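Local coordinates for probable membrane transporter protein MamO (Magnetospirillum magneticum, PDB 5HMA) that promotes magnetite nucleation in magnetosomes, binding transition metal ions through its protease-like domain, which is probably no protease itself, and activates the MamE protease, at residues A[26-29]-A[34-37]; A[71-76]-A[180-185]. All blocks are in the same frame, centred on the assembly; numbering follows the deposited sequence.

Interaction 1 of 2, residues A[26-29]-A[34-37]; sequences AIVG and VITT
Ala26 and Ile35 face each other as an antiparallel hydrogen-bonded pair, the short strand segments 26-29 and 34-37 running 4.7 Å apart at their closest with their directions 142° from each other. Ala26 N gives its hydrogen to Ile35 O, and Ile35 N returns one to Ala26 O; each bond is 2.9 Å long. Ala26 O also receives the CA-H of Val34, with CA 3.3 Å away. One step along, Ile27 and Val34 form the non-hydrogen-bonded pair.

The two pairs send their side chains to different faces of the sheet. On the face of Ala26 and Ile35, the small alanine adds little bulk, and the closest approach between side chains is that of Val28, whose CG2 lies 3.8 Å from Ile35 CG1. Ile35 turns CG1 anti to its carbonyl carbon (chi1 -68°), which brings that branch to both methyls of Val28, the two side chains crossing obliquely. On the other face Ile27 CG1 meets Val34 CG2 more loosely, at 4.3 Å, while Val34 CG1 leans back over the Ala26 carbonyl oxygen. Beta-branched residues suit such positions, since they favour extended backbone and fill space close to it. Ile162 of strand 159-167 packs on Ala26 and Ile35; Val10 of strand 9-13 touches Ile27 and Val34. The two segments form a beta hairpin in the N-terminal, six-stranded antiparallel barrel of a trypsin-like (chymotrypsin) fold.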
ATOM      1  N   ALA A  26      -3.028   2.507  -0.785  1.00 40.67           N
ATOM      2  CA  ALA A  26      -4.229   1.906  -1.377  1.00 46.98           C
ATOM      3  C   ALA A  26      -5.475   2.607  -0.841  1.00 45.72           C
ATOM      4  O   ALA A  26      -5.637   2.721   0.371  1.00 49.67           O
ATOM      5  CB  ALA A  26      -4.293   0.389  -1.068  1.00 36.20           C
ATOM      6  N   ILE A  27      -6.347   3.082  -1.733  1.00 40.25           N
ATOM      7  CA  ILE A  27      -7.598   3.691  -1.288  1.00 41.41           C
ATOM      8  C   ILE A  27      -8.569   2.590  -0.907  1.00 45.64           C
ATOM      9  O   ILE A  27      -8.867   1.717  -1.726  1.00 44.48           O
ATOM     10  CB  ILE A  27      -8.230   4.600  -2.359  1.00 40.06           C
ATOM     11  CG1 ILE A  27      -7.211   5.585  -2.938  1.00 39.90           C
ATOM     12  CG2 ILE A  27      -9.411   5.381  -1.758  1.00 35.48           C
ATOM     13  CD1 ILE A  27      -7.860   6.606  -3.871  1.00 39.71           C
ATOM     14  N   VAL A  28      -9.086   2.628   0.320  1.00 40.25           N
ATOM     15  CA  VAL A  28      -9.944   1.538   0.762  1.00 44.19           C
ATOM     16  C   VAL A  28     -11.321   2.030   1.203  1.00 45.98           C
ATOM     17  O   VAL A  28     -12.149   1.249   1.685  1.00 55.20           O
ATOM     18  CB  VAL A  28      -9.245   0.731   1.873  1.00 42.74           C
ATOM     19  CG1 VAL A  28      -7.982   0.059   1.300  1.00 40.13           C
ATOM     20  CG2 VAL A  28      -8.885   1.642   3.043  1.00 49.43           C
ATOM     21  N   GLY A  29     -11.593   3.315   1.003  1.00 53.81           N
ATOM     22  CA  GLY A  29     -12.905   3.846   1.352  1.00 48.38           C
ATOM     23  C   GLY A  29     -13.303   5.012   0.468  1.00 52.04           C
ATOM     24  O   GLY A  29     -12.459   5.821   0.063  1.00 48.20           O
ATOM     25  N   VAL A  34      -7.113   5.697   3.191  1.00 45.21           N
ATOM     26  CA  VAL A  34      -5.937   5.171   2.512  1.00 40.16           C
ATOM     27  C   VAL A  34      -5.149   4.323   3.490  1.00 53.87           C
ATOM     28  O   VAL A  34      -4.873   4.764   4.618  1.00 50.33           O
ATOM     29  CB  VAL A  34      -5.042   6.305   1.958  1.00 44.39           C
ATOM     30  CG1 VAL A  34      -3.697   5.748   1.458  1.00 39.42           C
ATOM     31  CG2 VAL A  34      -5.765   7.089   0.870  1.00 41.32           C
ATOM     32  N   ILE A  35      -4.781   3.117   3.064  1.00 46.19           N
ATOM     33  CA  ILE A  35      -3.844   2.291   3.818  1.00 46.76           C
ATOM     34  C   ILE A  35      -2.450   2.448   3.224  1.00 53.26           C
ATOM     35  O   ILE A  35      -2.280   2.416   2.003  1.00 48.93           O
ATOM     36  CB  ILE A  35      -4.248   0.816   3.822  1.00 51.65           C
ATOM     37  CG1 ILE A  35      -5.535   0.614   4.621  1.00 54.78           C
ATOM     38  CG2 ILE A  35      -3.137  -0.022   4.438  1.00 50.16           C
ATOM     39  CD1 ILE A  35      -5.315   0.697   6.110  1.00 63.98           C
ATOM     40  N   THR A  36      -1.450   2.620   4.081  1.00 50.45           N
ATOM     41  CA  THR A  36      -0.079   2.706   3.611  1.00 43.26           C
ATOM     42  C   THR A  36       0.829   2.137   4.704  1.00 50.61           C
ATOM     43  O   THR A  36       0.330   1.704   5.746  1.00 55.65           O
ATOM     44  CB  THR A  36       0.298   4.168   3.243  1.00 45.76           C
ATOM     45  OG1 THR A  36       1.568   4.182   2.576  1.00 51.24           O
ATOM     46  CG2 THR A  36       0.354   5.052   4.493  1.00 36.18           C
ATOM     47  N   THR A  37       2.142   2.102   4.465  1.00 44.72           N
ATOM     48  CA  THR A  37       3.093   1.578   5.452  1.00 53.19           C
ATOM     49  C   THR A  37       3.401   2.636   6.504  1.00 50.05           C
ATOM     50  O   THR A  37       3.621   3.799   6.165  1.00 47.21           O
ATOM     51  CB  THR A  37       4.412   1.123   4.797  1.00 58.39           C
ATOM     52  OG1 THR A  37       4.657   1.906   3.615  1.00 52.69           O
ATOM     53  CG2 THR A  37       4.353  -0.365   4.433  1.00 56.80           C
TER

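Interaction 2 of 2, residues A[71-76]-A[180-185]. With NI (nickel (II) ion), chain C.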
ATOM      1  N   HIS A  71       2.198  -4.230  12.551  1.00 60.67           N
ATOM      2  CA  HIS A  71       2.202  -4.712  11.170  1.00 63.05           C
ATOM      3  C   HIS A  71       2.699  -3.644  10.207  1.00 64.13           C
ATOM      4  O   HIS A  71       2.571  -3.795   8.996  1.00 59.80           O
ATOM      5  CB  HIS A  71       0.805  -5.169  10.750  1.00 57.55           C
ATOM      6  CG  HIS A  71       0.225  -6.233  11.633  1.00 75.85           C
ATOM      7  ND1 HIS A  71       0.463  -7.579  11.442  1.00 73.11           N
ATOM      8  CD2 HIS A  71      -0.595  -6.146  12.706  1.00 82.65           C
ATOM      9  CE1 HIS A  71      -0.180  -8.274  12.363  1.00 73.98           C
ATOM     10  NE2 HIS A  71      -0.831  -7.428  13.142  1.00 94.18           N
ATOM     11  N   ASP A  72       3.250  -2.564  10.755  1.00 57.09           N
ATOM     12  CA  ASP A  72       3.790  -1.460   9.965  1.00 59.46           C
ATOM     13  C   ASP A  72       2.754  -0.883   9.004  1.00 51.10           C
ATOM     14  O   ASP A  72       3.067  -0.541   7.868  1.00 54.95           O
ATOM     15  CB  ASP A  72       5.039  -1.907   9.194  1.00 52.57           C
ATOM     16  CG  ASP A  72       5.767  -0.748   8.535  1.00 63.48           C
ATOM     17  OD1 ASP A  72       5.666   0.390   9.051  1.00 55.34           O
ATOM     18  OD2 ASP A  72       6.426  -0.971   7.493  1.00 64.60           O
ATOM     19  N   LEU A  73       1.510  -0.767   9.459  1.00 52.03           N
ATOM     20  CA  LEU A  73       0.501  -0.120   8.631  1.00 48.77           C
ATOM     21  C   LEU A  73      -0.069   1.136   9.292  1.00 54.40           C
ATOM     22  O   LEU A  73      -0.107   1.254  10.520  1.00 59.23           O
ATOM     23  CB  LEU A  73      -0.633  -1.090   8.296  1.00 47.91           C
ATOM     24  CG  LEU A  73      -0.259  -2.335   7.494  1.00 52.59           C
ATOM     25  CD1 LEU A  73      -1.506  -3.115   7.126  1.00 52.92           C
ATOM     26  CD2 LEU A  73       0.519  -1.952   6.257  1.00 45.69           C
ATOM     27  N   ALA A  74      -0.496   2.067   8.444  1.00 55.42           N
ATOM     28  CA  ALA A  74      -1.184   3.283   8.857  1.00 53.95           C
ATOM     29  C   ALA A  74      -2.451   3.461   8.028  1.00 54.69           C
ATOM     30  O   ALA A  74      -2.455   3.222   6.809  1.00 53.12           O
ATOM     31  CB  ALA A  74      -0.276   4.502   8.700  1.00 42.65           C
ATOM     32  N   LEU A  75      -3.524   3.861   8.703  1.00 47.51           N
ATOM     33  CA  LEU A  75      -4.772   4.254   8.051  1.00 55.51           C
ATOM     34  C   LEU A  75      -4.804   5.770   7.970  1.00 49.81           C
ATOM     35  O   LEU A  75      -4.761   6.447   8.993  1.00 49.60           O
ATOM     36  CB  LEU A  75      -6.000   3.748   8.825  1.00 52.07           C
ATOM     37  CG  LEU A  75      -7.348   4.193   8.240  1.00 55.42           C
ATOM     38  CD1 LEU A  75      -7.555   3.539   6.888  1.00 51.57           C
ATOM     39  CD2 LEU A  75      -8.527   3.899   9.191  1.00 53.86           C
ATOM     40  N   LEU A  76      -4.871   6.295   6.755  1.00 48.26           N
ATOM     41  CA  LEU A  76      -4.933   7.733   6.541  1.00 48.87           C
ATOM     42  C   LEU A  76      -6.337   8.130   6.110  1.00 51.17           C
ATOM     43  O   LEU A  76      -7.080   7.326   5.538  1.00 51.18           O
ATOM     44  CB  LEU A  76      -3.926   8.174   5.466  1.00 44.12           C
ATOM     45  CG  LEU A  76      -2.482   7.675   5.516  1.00 50.10           C
ATOM     46  CD1 LEU A  76      -1.679   8.304   4.379  1.00 46.26           C
ATOM     47  CD2 LEU A  76      -1.851   7.989   6.860  1.00 46.64           C
ATOM     48  N   ALA A 180      -4.229  -8.703   3.770  1.00 57.82           N
ATOM     49  CA  ALA A 180      -5.297  -7.716   3.892  1.00 65.01           C
ATOM     50  C   ALA A 180      -6.205  -7.978   5.098  1.00 67.12           C
ATOM     51  O   ALA A 180      -6.829  -7.055   5.609  1.00 66.70           O
ATOM     52  CB  ALA A 180      -6.119  -7.670   2.612  1.00 68.84           C
ATOM     53  N   GLN A 181      -6.271  -9.224   5.560  1.00 64.83           N
ATOM     54  CA  GLN A 181      -7.112  -9.557   6.712  1.00 71.18           C
ATOM     55  C   GLN A 181      -6.673  -8.798   7.967  1.00 69.29           C
ATOM     56  O   GLN A 181      -7.481  -8.507   8.857  1.00 69.26           O
ATOM     57  CB  GLN A 181      -7.093 -11.067   6.978  1.00 80.21           C
ATOM     58  CG  GLN A 181      -7.989 -11.512   8.135  1.00103.12           C
ATOM     59  CD  GLN A 181      -9.427 -11.010   8.005  1.00110.92           C
ATOM     60  OE1 GLN A 181      -9.964 -10.877   6.898  1.00 97.18           O
ATOM     61  NE2 GLN A 181     -10.055 -10.726   9.145  1.00116.21           N
ATOM     62  N   VAL A 182      -5.384  -8.477   8.023  1.00 65.21           N
ATOM     63  CA  VAL A 182      -4.823  -7.705   9.122  1.00 70.90           C
ATOM     64  C   VAL A 182      -5.503  -6.339   9.189  1.00 80.38           C
ATOM     65  O   VAL A 182      -5.804  -5.834  10.271  1.00 87.56           O
ATOM     66  CB  VAL A 182      -3.292  -7.582   8.969  1.00 72.17           C
ATOM     67  CG1 VAL A 182      -2.750  -6.404   9.763  1.00 72.52           C
ATOM     68  CG2 VAL A 182      -2.611  -8.896   9.374  1.00 59.08           C
ATOM     69  N   ILE A 183      -5.770  -5.754   8.025  1.00 74.90           N
ATOM     70  CA  ILE A 183      -6.478  -4.483   7.959  1.00 64.95           C
ATOM     71  C   ILE A 183      -7.859  -4.579   8.591  1.00 72.93           C
ATOM     72  O   ILE A 183      -8.220  -3.775   9.451  1.00 83.48           O
ATOM     73  CB  ILE A 183      -6.606  -3.996   6.511  1.00 70.80           C
ATOM     74  CG1 ILE A 183      -5.228  -3.823   5.872  1.00 69.14           C
ATOM     75  CG2 ILE A 183      -7.392  -2.691   6.453  1.00 68.20           C
ATOM     76  CD1 ILE A 183      -5.299  -3.502   4.382  1.00 63.35           C
ATOM     77  N   VAL A 184      -8.634  -5.563   8.150  1.00 72.34           N
ATOM     78  CA  VAL A 184      -9.993  -5.751   8.636  1.00 72.48           C
ATOM     79  C   VAL A 184     -10.060  -5.856  10.158  1.00 82.49           C
ATOM     80  O   VAL A 184     -10.849  -5.161  10.805  1.00 96.12           O
ATOM     81  CB  VAL A 184     -10.619  -6.997   8.002  1.00 73.43           C
ATOM     82  CG1 VAL A 184     -12.047  -7.190   8.513  1.00 65.92           C
ATOM     83  CG2 VAL A 184     -10.566  -6.899   6.479  1.00 69.66           C
ATOM     84  N   SER A 185      -9.225  -6.725  10.720  1.00 76.28           N
ATOM     85  CA  SER A 185      -9.305  -7.058  12.142  1.00 84.98           C
ATOM     86  C   SER A 185      -8.738  -5.964  13.043  1.00 92.17           C
ATOM     87  O   SER A 185      -9.187  -5.795  14.176  1.00 96.34           O
ATOM     88  CB  SER A 185      -8.582  -8.376  12.413  1.00 79.53           C
ATOM     89  OG  SER A 185      -7.255  -8.317  11.933  1.00 86.25           O
TER
HETATM   90 NI    NI C 301      -1.877  -7.909  15.044  1.00 95.90          NI
HETATM   91  O   HOH W   1      -0.959  -6.210  16.095  1.00 79.28           O
HETATM   92  O   HOH W   2      -2.788  -9.590  13.938  1.00 79.32           O
HETATM   93  O   HOH W   3      -0.015  -9.064  15.456  1.00 83.31           O
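A methyl group sits over the face of a metal-binding imidazole: Val182 CG1 lies 3.6 Å from the centroid of the His71 ring, only 16° off its normal, a CH-pi contact. The same ring binds nickel through NE2 at 2.2 Å, three waters and His186 being further ligands in this structure. Val182 carries CG1 anti to its backbone N (chi1 159°), and both methyls reach the imidazole, CG2 coming 3.9 Å from His71 CE1. A branched aliphatic residue suits this place because it packs on the ring without competing for the metal. An alanine here lacks both methyls and would probably open a gap against this face of the His71 ring, leaving its orientation to depend more on the nickel bond. Deeper in, Leu73 CD1 meets Ile183 CG1 at 4.0 Å, the side chains crossing at about a right angle, and no hydrogen bond spans the contact. Ser185 OG and N both bond to Gln181 O, from opposite faces of its carbonyl plane, tying down that turn of the helix. Helix 180-185, following strand 173-179, thus packs against His71 just before strand 73-78 and Leu73 at its start, while Ile162 of strand 159-167 touches both Leu73 and Ile183.

How the interactions relate
Along the chain the hairpin of interaction 1 is complete before residue 71, and the centres of the two contacts lie about 9 Å apart. They share the N-terminal barrel sheet, where strands 33-37 and 73-78 are antiparallel neighbours: Thr36 O is 2.8 Å from Ala74 N, a probable hydrogen bond, and Thr37 CG2 packs on Asp72 O at 3.7 Å. The hairpin is local, its segments separated by four residues, whereas interaction 2 brings the C-terminal helix back across 103 intervening residues. Ile162, from the second sheet, touches both contacts. Interaction 1 is buried in the barrel; interaction 2 includes His71, which binds the nickel ion about 13 Å from the Ile35 side chain.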